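PDB 4IGJ: maleylacetoacetate isomerase from Anaeromyxobacter dehalogenans, which probably isomerises maleylacetoacetate to fumarylacetoacetate with the help of glutathione, as a zeta-class member of the glutathione transferase superfamily. Local coordinates for residues L25-Y30 with R38-L43; V76-V81 with L89-M94; W154-I159 with F200-E205. All blocks are in the same frame, centred on the assembly; numbering follows the deposited sequence.

Contact 1 of 3, residues L25-Y30 with R38-L43; sequences LRLYSY and RVRLGL
Arg40 reaches from helix 34-45 to the end of strand 24-29, where its NH1 meets two oxygens. Arg40 NH1 donates to Ser29 OG at 2.8 Å, through a bent bond of 135° at the hydrogen. Arg40 NH1 also donates to Tyr30 O at 3.3 Å. Both oxygens lie at the edge of the guanidinium, close to its plane. The donor stands 48° out of the Tyr30 carbonyl plane, so this longer bond misses the lone-pair direction. The other nitrogens of Arg40 are also satisfied: NE bonds to Ala226 O and NH2 to Trp31 O. Ser29 OG has a further, weak bond with Tyr52 OH. A bend at chi3 (-60°) turns the head of Arg40 toward the strand end, while Arg40 CG packs 3.6 Å from Leu27 CD2.

The rest is apolar. Leu27 uses both branches: Leu27 CD1 touches Val39 CG1 at 3.8 Å, and CD2 also nears Leu43 CD1. Leu25 CD1 meets Leu43 CD2 at 3.8 Å. These residues pack strand 24-29 against helix 34-45, the first two elements of the beta-alpha-beta unit in the thioredoxin-like domain. Arg38, on the same helix, binds glutathione and bonds through NH1 to Ser93 OG. Arg40 is thus a buried guanidinium ringed by four neutral oxygens, three of them main-chain carbonyls. NE, NH1 and NH2 each have a partner, which should limit rotation of the head.

Contact 2 of 3, residues V76-V81 with L89-M94; sequences VPVLEV and LLVQSM
Leu79 and Leu90 form an antiparallel hydrogen-bonded pair at the middle of the contact. Leu79 N gives its hydrogen to Leu90 O at 2.9 Å. The return bond, Leu90 N to Leu79 O, is also 2.9 Å. Leu90 O also takes a CA-H...O contact from Val78 CA at 3.4 Å.

On the face of Leu79 and Leu90, CD1 of Leu90 reaches Val81 CG2 at 3.9 Å. On the other face, Leu89 lies alongside Glu80, pointing the same way. The Glu80 chain runs extended from a CG anti to the backbone N (chi1 172°), which lays it along Leu89. Leu89 CD2 lies 3.7 Å from Glu80 CB and also near its CG and CD. Val78 meets both neighbours there: Val78 CG1 faces Leu89 CB, and Val78 CG2 lies 4.0 Å from Val91 CG1.

Strands 78-82 and 87-91 are the beta hairpin of the thioredoxin-like glutathione-binding domain. The cis peptide bond before Pro77 is a hallmark of that fold. Beyond the paired strands a water takes over the bridging. The water donates to Pro77 O (2.6 Å) and accepts from Gln92 N (2.9 Å). Gln92 is the N-cap of helix 93-103, whose Ile96 and Trp99 pack against Leu90.

Val76 and Ser93, near the ends of the hairpin, bind glutathione. Ser93 OG is positioned by hydrogen bonds with Arg38 NH1 and Tyr189 OH. In the second subunit, Ala122 packs on Val91 and Glu125 on Gln92.

Contact 3 of 3, residues W154-I159 with F200-E205; sequences WARFFI and FGLDLE
A Schellman motif ends helix 185-199 in the all-helical C-terminal domain, and the chain leaving it packs across helix 150-171. Gly201, with positive phi, is the C-prime residue: its N bonds to Arg198 O, and Leu202 N bonds to Ala197 O. Phe200, just before the glycine, lays its ring over Ala155. The Ala155 methyl (CB) sits on the ring normal, 3.7 Å from the Phe200 centroid, a CH-pi contact over the face. Ile159 comes to the same ring obliquely, Ile159 CD1 lying 3.5 Å from Phe200 CD2. In the same chain, Leu140 and Gln135 also touch Phe200.

Farther along, Leu202 lies against the helix. With CG anti to the backbone N (chi1 -175°), both its methyls reach the helix. Leu202 CD2 meets Ile159 CG2 at 3.7 Å, the two side chains running past each other in opposite directions. Leu202 CD1 rests 3.8 Å from Arg156 O. Leu163 of the same helix touches Leu202 as well.

The one polar bond between the segments comes from Arg156, whose bend at chi3 (-66°) brings NH1 back to the carbonyl of Phe200. Arg156 NH1 donates to Phe200 O at 2.9 Å with 166° at the hydrogen, and that oxygen lies in the guanidinium plane.

Contacts 1 and 2 share one sheet in the N-terminal domain. Strands 24-29 and 78-82 are neighbours in it, and the contact centres are 8 Å apart. Arg26 O to Glu80 N, 2.8 Å, is a probable hydrogen bond joining them. Contact 1 is buried and joins sheet to helix; its bonds come from one arginine side chain. Contact 2 is partly buried and joins strand to strand through backbone bonds and a water. Contact 3 is in the C-terminal domain, 26 Å and 28 Å from the other two, centre to centre. Also partly buried, it pairs a helix with a loop; its one polar bond is arginine to carbonyl, beside apolar and CH-pi packing. Contacts 2 and 3 both touch the second subunit; contact 1 does not.

Contact 1 of 3, residues L25-Y30 with R38-L43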
loop_
_atom_site.group_PDB
_atom_site.type_symbol
_atom_site.label_atom_id
_atom_site.label_comp_id
_atom_site.label_asym_id
_atom_site.label_seq_id
_atom_site.Cartn_x
_atom_site.Cartn_y
_atom_site.Cartn_z
ATOM N N LEU A 25 -2.081 -16.203 -18.566
ATOM C CA LEU A 25 -1.447 -15.615 -17.385
ATOM C C LEU A 25 -0.233 -16.406 -16.907
ATOM O O LEU A 25 -0.260 -17.638 -16.877
ATOM C CB LEU A 25 -2.449 -15.535 -16.239
ATOM C CG LEU A 25 -3.734 -14.744 -16.463
ATOM C CD1 LEU A 25 -4.597 -14.828 -15.216
ATOM C CD2 LEU A 25 -3.440 -13.309 -16.815
ATOM N N ARG A 26 0.812 -15.690 -16.509
ATOM C CA ARG A 26 1.995 -16.314 -15.934
ATOM C C ARG A 26 2.458 -15.504 -14.724
ATOM O O ARG A 26 2.763 -14.311 -14.840
ATOM C CB ARG A 26 3.100 -16.397 -16.988
ATOM C CG ARG A 26 4.491 -16.678 -16.435
ATOM C CD ARG A 26 5.529 -16.494 -17.525
ATOM N NE ARG A 26 5.807 -17.746 -18.214
ATOM C CZ ARG A 26 7.023 -18.272 -18.320
ATOM N NH1 ARG A 26 7.205 -19.419 -18.957
ATOM N NH2 ARG A 26 8.063 -17.643 -17.793
ATOM N N LEU A 27 2.523 -16.153 -13.568
ATOM C CA LEU A 27 2.896 -15.457 -12.344
ATOM C C LEU A 27 4.326 -15.752 -11.937
ATOM O O LEU A 27 4.677 -16.911 -11.696
ATOM C CB LEU A 27 1.963 -15.856 -11.205
ATOM C CG LEU A 27 2.256 -15.142 -9.889
ATOM C CD1 LEU A 27 1.956 -13.645 -10.004
ATOM C CD2 LEU A 27 1.479 -15.782 -8.760
ATOM N N TYR A 28 5.138 -14.703 -11.851
ATOM C CA TYR A 28 6.481 -14.809 -11.279
ATOM C C TYR A 28 6.346 -14.769 -9.763
ATOM O O TYR A 28 5.951 -13.747 -9.193
ATOM C CB TYR A 28 7.363 -13.665 -11.779
ATOM C CG TYR A 28 7.722 -13.793 -13.238
ATOM C CD1 TYR A 28 8.959 -14.295 -13.621
ATOM C CD2 TYR A 28 6.821 -13.431 -14.236
ATOM C CE1 TYR A 28 9.295 -14.425 -14.954
ATOM C CE2 TYR A 28 7.153 -13.559 -15.577
ATOM C CZ TYR A 28 8.393 -14.054 -15.927
ATOM O OH TYR A 28 8.728 -14.185 -17.258
ATOM N N SER A 29 6.660 -15.890 -9.119
ATOM C CA SER A 29 6.350 -16.095 -7.711
ATOM C C SER A 29 7.512 -16.791 -7.021
ATOM O O SER A 29 8.256 -17.551 -7.652
ATOM C CB SER A 29 5.092 -16.961 -7.580
ATOM O OG SER A 29 4.816 -17.328 -6.238
ATOM N N TYR A 30 7.661 -16.506 -5.731
ATOM C CA TYR A 30 8.532 -17.261 -4.830
ATOM C C TYR A 30 7.605 -17.884 -3.797
ATOM O O TYR A 30 6.671 -17.226 -3.326
ATOM C CB TYR A 30 9.525 -16.300 -4.169
ATOM C CG TYR A 30 10.432 -16.896 -3.107
ATOM C CD1 TYR A 30 11.356 -17.883 -3.420
ATOM C CD2 TYR A 30 10.388 -16.427 -1.803
ATOM C CE1 TYR A 30 12.186 -18.414 -2.450
ATOM C CE2 TYR A 30 11.213 -16.943 -0.827
ATOM C CZ TYR A 30 12.110 -17.933 -1.158
ATOM O OH TYR A 30 12.930 -18.443 -0.177
ATOM N N ARG A 38 -0.480 -13.035 -1.977
ATOM C CA ARG A 38 -1.694 -12.235 -2.150
ATOM C C ARG A 38 -2.248 -12.404 -3.550
ATOM O O ARG A 38 -3.462 -12.559 -3.731
ATOM C CB ARG A 38 -1.424 -10.749 -1.918
ATOM C CG ARG A 38 -0.823 -10.414 -0.554
ATOM C CD ARG A 38 -0.104 -9.093 -0.658
ATOM N NE ARG A 38 0.538 -8.679 0.580
ATOM C CZ ARG A 38 1.330 -7.615 0.670
ATOM N NH1 ARG A 38 1.590 -6.886 -0.407
ATOM N NH2 ARG A 38 1.887 -7.295 1.839
ATOM N N VAL A 39 -1.360 -12.366 -4.540
ATOM C CA VAL A 39 -1.776 -12.506 -5.927
ATOM C C VAL A 39 -2.256 -13.928 -6.230
ATOM O O VAL A 39 -3.276 -14.109 -6.906
ATOM C CB VAL A 39 -0.692 -12.013 -6.899
ATOM C CG1 VAL A 39 -1.138 -12.193 -8.346
ATOM C CG2 VAL A 39 -0.395 -10.534 -6.619
ATOM N N ARG A 40 -1.565 -14.927 -5.688
ATOM C CA ARG A 40 -2.009 -16.314 -5.828
ATOM C C ARG A 40 -3.419 -16.491 -5.273
ATOM O O ARG A 40 -4.225 -17.229 -5.838
ATOM C CB ARG A 40 -1.042 -17.274 -5.129
ATOM C CG ARG A 40 0.346 -17.262 -5.720
ATOM C CD ARG A 40 1.139 -18.501 -5.311
ATOM N NE ARG A 40 1.304 -18.637 -3.863
ATOM C CZ ARG A 40 2.402 -18.303 -3.188
ATOM N NH1 ARG A 40 3.458 -17.780 -3.810
ATOM N NH2 ARG A 40 2.437 -18.489 -1.873
ATOM N N LEU A 41 -3.720 -15.813 -4.170
ATOM C CA LEU A 41 -5.060 -15.860 -3.600
ATOM C C LEU A 41 -6.098 -15.213 -4.513
ATOM O O LEU A 41 -7.178 -15.769 -4.717
ATOM C CB LEU A 41 -5.077 -15.223 -2.211
ATOM C CG LEU A 41 -4.470 -16.138 -1.147
ATOM C CD1 LEU A 41 -4.282 -15.349 0.137
ATOM C CD2 LEU A 41 -5.379 -17.332 -0.920
ATOM N N GLY A 42 -5.769 -14.059 -5.088
ATOM C CA GLY A 42 -6.689 -13.409 -6.003
ATOM C C GLY A 42 -6.986 -14.298 -7.197
ATOM O O GLY A 42 -8.139 -14.415 -7.607
ATOM N N LEU A 43 -5.947 -14.922 -7.749
ATOM C CA LEU A 43 -6.107 -15.815 -8.899
ATOM C C LEU A 43 -6.964 -17.030 -8.542
ATOM O O LEU A 43 -7.883 -17.405 -9.289
ATOM C CB LEU A 43 -4.738 -16.251 -9.405
ATOM C CG LEU A 43 -3.924 -15.111 -10.012
ATOM C CD1 LEU A 43 -2.437 -15.466 -10.064
ATOM C CD2 LEU A 43 -4.446 -14.740 -11.399
#

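Contact 2 of 3, residues V76-V81 with L89-M94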
loop_
_atom_site.group_PDB
_atom_site.type_symbol
_atom_site.label_atom_id
_atom_site.label_comp_id
_atom_site.label_asym_id
_atom_site.label_seq_id
_atom_site.Cartn_x
_atom_site.Cartn_y
_atom_site.Cartn_z
ATOM N N VAL A 76 9.235 -9.702 -7.614
ATOM C CA VAL A 76 8.177 -10.640 -7.244
ATOM C C VAL A 76 7.132 -9.963 -6.362
ATOM O O VAL A 76 7.480 -9.339 -5.367
ATOM C CB VAL A 76 8.775 -11.840 -6.478
ATOM C CG1 VAL A 76 7.691 -12.645 -5.783
ATOM C CG2 VAL A 76 9.589 -12.723 -7.417
ATOM N N PRO A 77 5.839 -10.077 -6.721
ATOM C CA PRO A 77 5.251 -10.776 -7.866
ATOM C C PRO A 77 5.195 -9.925 -9.129
ATOM O O PRO A 77 5.106 -8.697 -9.060
ATOM C CB PRO A 77 3.815 -11.031 -7.397
ATOM C CG PRO A 77 3.506 -9.810 -6.578
ATOM C CD PRO A 77 4.800 -9.528 -5.832
ATOM N N VAL A 78 5.261 -10.594 -10.273
ATOM C CA VAL A 78 4.920 -9.977 -11.549
ATOM C C VAL A 78 3.871 -10.867 -12.196
ATOM O O VAL A 78 4.079 -12.077 -12.322
ATOM C CB VAL A 78 6.142 -9.852 -12.464
ATOM C CG1 VAL A 78 5.743 -9.312 -13.835
ATOM C CG2 VAL A 78 7.185 -8.960 -11.814
ATOM N N LEU A 79 2.739 -10.287 -12.591
ATOM C CA LEU A 79 1.762 -11.047 -13.357
ATOM C C LEU A 79 1.943 -10.695 -14.823
ATOM O O LEU A 79 1.664 -9.567 -15.235
ATOM C CB LEU A 79 0.336 -10.740 -12.898
ATOM C CG LEU A 79 -0.722 -11.603 -13.584
ATOM C CD1 LEU A 79 -0.518 -13.080 -13.265
ATOM C CD2 LEU A 79 -2.130 -11.137 -13.190
ATOM N N GLU A 80 2.446 -11.651 -15.605
ATOM C CA GLU A 80 2.614 -11.454 -17.038
ATOM C C GLU A 80 1.332 -11.839 -17.758
ATOM O O GLU A 80 0.843 -12.963 -17.614
ATOM C CB GLU A 80 3.783 -12.282 -17.580
ATOM C CG GLU A 80 3.849 -12.247 -19.108
ATOM C CD GLU A 80 5.099 -12.878 -19.679
ATOM O OE1 GLU A 80 5.996 -13.247 -18.897
ATOM O OE2 GLU A 80 5.178 -12.997 -20.917
ATOM N N VAL A 81 0.776 -10.896 -18.514
ATOM C CA VAL A 81 -0.468 -11.128 -19.219
ATOM C C VAL A 81 -0.181 -11.155 -20.712
ATOM O O VAL A 81 0.323 -10.177 -21.273
ATOM C CB VAL A 81 -1.510 -10.047 -18.900
ATOM C CG1 VAL A 81 -2.839 -10.433 -19.492
ATOM C CG2 VAL A 81 -1.652 -9.876 -17.393
ATOM N N LEU A 89 3.326 -6.584 -18.326
ATOM C CA LEU A 89 3.879 -7.035 -17.062
ATOM C C LEU A 89 3.275 -6.188 -15.961
ATOM O O LEU A 89 3.545 -4.989 -15.872
ATOM C CB LEU A 89 5.400 -6.904 -17.053
ATOM C CG LEU A 89 6.089 -7.752 -18.127
ATOM C CD1 LEU A 89 7.597 -7.537 -18.126
ATOM C CD2 LEU A 89 5.767 -9.216 -17.931
ATOM N N LEU A 90 2.442 -6.806 -15.133
ATOM C CA LEU A 90 1.781 -6.072 -14.057
ATOM C C LEU A 90 2.550 -6.264 -12.762
ATOM O O LEU A 90 2.911 -7.390 -12.404
ATOM C CB LEU A 90 0.342 -6.542 -13.894
ATOM C CG LEU A 90 -0.497 -6.492 -15.165
ATOM C CD1 LEU A 90 -1.910 -6.968 -14.860
ATOM C CD2 LEU A 90 -0.503 -5.099 -15.764
ATOM N N VAL A 91 2.803 -5.157 -12.066
ATOM C CA VAL A 91 3.564 -5.186 -10.821
ATOM C C VAL A 91 2.800 -4.512 -9.688
ATOM O O VAL A 91 1.847 -3.780 -9.943
ATOM C CB VAL A 91 4.958 -4.527 -10.984
ATOM C CG1 VAL A 91 5.784 -5.271 -12.041
ATOM C CG2 VAL A 91 4.831 -3.051 -11.341
ATOM N N GLN A 92 3.257 -4.750 -8.455
ATOM C CA GLN A 92 2.649 -4.269 -7.199
ATOM C C GLN A 92 1.377 -5.029 -6.888
ATOM O O GLN A 92 0.407 -4.965 -7.639
ATOM C CB GLN A 92 2.401 -2.757 -7.187
ATOM C CG GLN A 92 3.657 -1.921 -7.006
ATOM C CD GLN A 92 4.216 -1.970 -5.579
ATOM O OE1 GLN A 92 3.517 -2.325 -4.628
ATOM N NE2 GLN A 92 5.481 -1.606 -5.433
ATOM N N SER A 93 1.381 -5.757 -5.779
ATOM C CA SER A 93 0.252 -6.629 -5.448
ATOM C C SER A 93 -1.119 -5.950 -5.520
ATOM O O SER A 93 -2.063 -6.524 -6.060
ATOM C CB SER A 93 0.444 -7.321 -4.087
ATOM O OG SER A 93 0.410 -6.386 -3.006
ATOM N N MET A 94 -1.242 -4.730 -5.008
ATOM C CA MET A 94 -2.552 -4.091 -4.991
ATOM C C MET A 94 -2.989 -3.700 -6.387
ATOM O O MET A 94 -4.161 -3.844 -6.730
ATOM C CB MET A 94 -2.586 -2.879 -4.063
ATOM C CG MET A 94 -4.009 -2.401 -3.755
ATOM S SD MET A 94 -4.833 -3.527 -2.617
ATOM C CE MET A 94 -6.460 -2.781 -2.472
HETATM O O HOH W 1 5.376 -6.481 -7.656
#

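Contact 3 of 3, residues W154-I159 with F200-E205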
loop_
_atom_site.group_PDB
_atom_site.type_symbol
_atom_site.label_atom_id
_atom_site.label_comp_id
_atom_site.label_asym_id
_atom_site.label_seq_id
_atom_site.Cartn_x
_atom_site.Cartn_y
_atom_site.Cartn_z
ATOM N N TRP A 154 12.276 -6.293 15.846
ATOM C CA TRP A 154 11.676 -5.234 15.042
ATOM C C TRP A 154 10.466 -5.744 14.284
ATOM O O TRP A 154 9.410 -5.117 14.305
ATOM C CB TRP A 154 12.739 -4.709 14.075
ATOM C CG TRP A 154 12.299 -3.755 12.998
ATOM C CD1 TRP A 154 11.640 -4.061 11.830
ATOM C CD2 TRP A 154 12.577 -2.353 12.946
ATOM N NE1 TRP A 154 11.466 -2.920 11.080
ATOM C CE2 TRP A 154 12.032 -1.859 11.745
ATOM C CE3 TRP A 154 13.225 -1.461 13.810
ATOM C CZ2 TRP A 154 12.117 -0.514 11.386
ATOM C CZ3 TRP A 154 13.298 -0.124 13.456
ATOM C CH2 TRP A 154 12.746 0.337 12.257
ATOM N N ALA A 155 10.625 -6.884 13.616
ATOM C CA ALA A 155 9.522 -7.473 12.872
ATOM C C ALA A 155 8.348 -7.769 13.802
ATOM O O ALA A 155 7.202 -7.473 13.471
ATOM C CB ALA A 155 9.971 -8.732 12.146
ATOM N N ARG A 156 8.616 -8.359 14.964
ATOM C CA ARG A 156 7.542 -8.632 15.909
ATOM C C ARG A 156 6.853 -7.353 16.375
ATOM O O ARG A 156 5.637 -7.322 16.527
ATOM C CB ARG A 156 8.053 -9.433 17.109
ATOM C CG ARG A 156 8.241 -10.914 16.833
ATOM C CD ARG A 156 8.621 -11.681 18.121
ATOM N NE ARG A 156 9.928 -11.303 18.644
ATOM C CZ ARG A 156 11.069 -11.862 18.263
ATOM N NH1 ARG A 156 11.074 -12.829 17.354
ATOM N NH2 ARG A 156 12.215 -11.455 18.792
ATOM N N PHE A 157 7.627 -6.291 16.579
ATOM C CA PHE A 157 7.045 -5.035 17.030
ATOM C C PHE A 157 6.088 -4.458 15.989
ATOM O O PHE A 157 4.961 -4.081 16.310
ATOM C CB PHE A 157 8.135 -4.011 17.353
ATOM C CG PHE A 157 7.592 -2.656 17.704
ATOM C CD1 PHE A 157 7.156 -2.378 18.991
ATOM C CD2 PHE A 157 7.494 -1.661 16.738
ATOM C CE1 PHE A 157 6.644 -1.132 19.311
ATOM C CE2 PHE A 157 6.983 -0.407 17.054
ATOM C CZ PHE A 157 6.559 -0.146 18.341
ATOM N N PHE A 158 6.552 -4.376 14.748
ATOM C CA PHE A 158 5.757 -3.736 13.706
ATOM C C PHE A 158 4.604 -4.603 13.220
ATOM O O PHE A 158 3.530 -4.094 12.901
ATOM C CB PHE A 158 6.645 -3.262 12.554
ATOM C CG PHE A 158 7.364 -1.978 12.853
ATOM C CD1 PHE A 158 6.671 -0.772 12.849
ATOM C CD2 PHE A 158 8.717 -1.968 13.147
ATOM C CE1 PHE A 158 7.318 0.411 13.139
ATOM C CE2 PHE A 158 9.372 -0.785 13.433
ATOM C CZ PHE A 158 8.667 0.406 13.430
ATOM N N ILE A 159 4.806 -5.914 13.180
ATOM C CA ILE A 159 3.703 -6.804 12.848
ATOM C C ILE A 159 2.598 -6.756 13.912
ATOM O O ILE A 159 1.419 -6.666 13.572
ATOM C CB ILE A 159 4.199 -8.243 12.615
ATOM C CG1 ILE A 159 5.100 -8.288 11.370
ATOM C CG2 ILE A 159 3.028 -9.209 12.492
ATOM C CD1 ILE A 159 5.792 -9.628 11.148
ATOM N N PHE A 200 7.789 -15.310 12.740
ATOM C CA PHE A 200 8.602 -14.479 13.621
ATOM C C PHE A 200 8.325 -14.741 15.096
ATOM O O PHE A 200 8.849 -14.045 15.963
ATOM C CB PHE A 200 8.390 -12.996 13.294
ATOM C CG PHE A 200 9.036 -12.566 12.010
ATOM C CD1 PHE A 200 10.414 -12.629 11.869
ATOM C CD2 PHE A 200 8.275 -12.086 10.953
ATOM C CE1 PHE A 200 11.024 -12.238 10.684
ATOM C CE2 PHE A 200 8.875 -11.690 9.763
ATOM C CZ PHE A 200 10.252 -11.764 9.630
ATOM N N GLY A 201 7.503 -15.743 15.377
ATOM C CA GLY A 201 7.216 -16.135 16.745
ATOM C C GLY A 201 6.355 -15.150 17.504
ATOM O O GLY A 201 6.409 -15.082 18.737
ATOM N N LEU A 202 5.553 -14.375 16.780
ATOM C CA LEU A 202 4.649 -13.444 17.444
ATOM C C LEU A 202 3.431 -14.177 17.990
ATOM O O LEU A 202 2.799 -14.959 17.281
ATOM C CB LEU A 202 4.205 -12.338 16.488
ATOM C CG LEU A 202 3.340 -11.240 17.099
ATOM C CD1 LEU A 202 4.153 -10.428 18.094
ATOM C CD2 LEU A 202 2.752 -10.347 16.001
ATOM N N ASP A 203 3.099 -13.928 19.252
ATOM C CA ASP A 203 1.923 -14.552 19.843
ATOM C C ASP A 203 0.642 -13.926 19.302
ATOM O O ASP A 203 0.466 -12.706 19.366
ATOM C CB ASP A 203 1.949 -14.452 21.367
ATOM C CG ASP A 203 0.680 -14.992 22.002
ATOM O OD1 ASP A 203 0.540 -16.231 22.089
ATOM O OD2 ASP A 203 -0.178 -14.177 22.402
ATOM N N LEU A 204 -0.248 -14.773 18.789
ATOM C CA LEU A 204 -1.458 -14.323 18.101
ATOM C C LEU A 204 -2.699 -14.317 18.989
ATOM O O LEU A 204 -3.796 -13.991 18.528
ATOM C CB LEU A 204 -1.726 -15.192 16.870
ATOM C CG LEU A 204 -0.763 -15.072 15.691
ATOM C CD1 LEU A 204 -1.314 -15.844 14.512
ATOM C CD2 LEU A 204 -0.514 -13.610 15.328
ATOM N N GLU A 205 -2.531 -14.688 20.255
ATOM C CA GLU A 205 -3.641 -14.657 21.209
ATOM C C GLU A 205 -4.395 -13.307 21.292
ATOM O O GLU A 205 -5.622 -13.302 21.409
ATOM C CB GLU A 205 -3.180 -15.143 22.594
ATOM C CG GLU A 205 -4.296 -15.279 23.614
ATOM C CD GLU A 205 -4.588 -13.974 24.325
ATOM O OE1 GLU A 205 -3.656 -13.153 24.458
ATOM O OE2 GLU A 205 -5.748 -13.761 24.740
#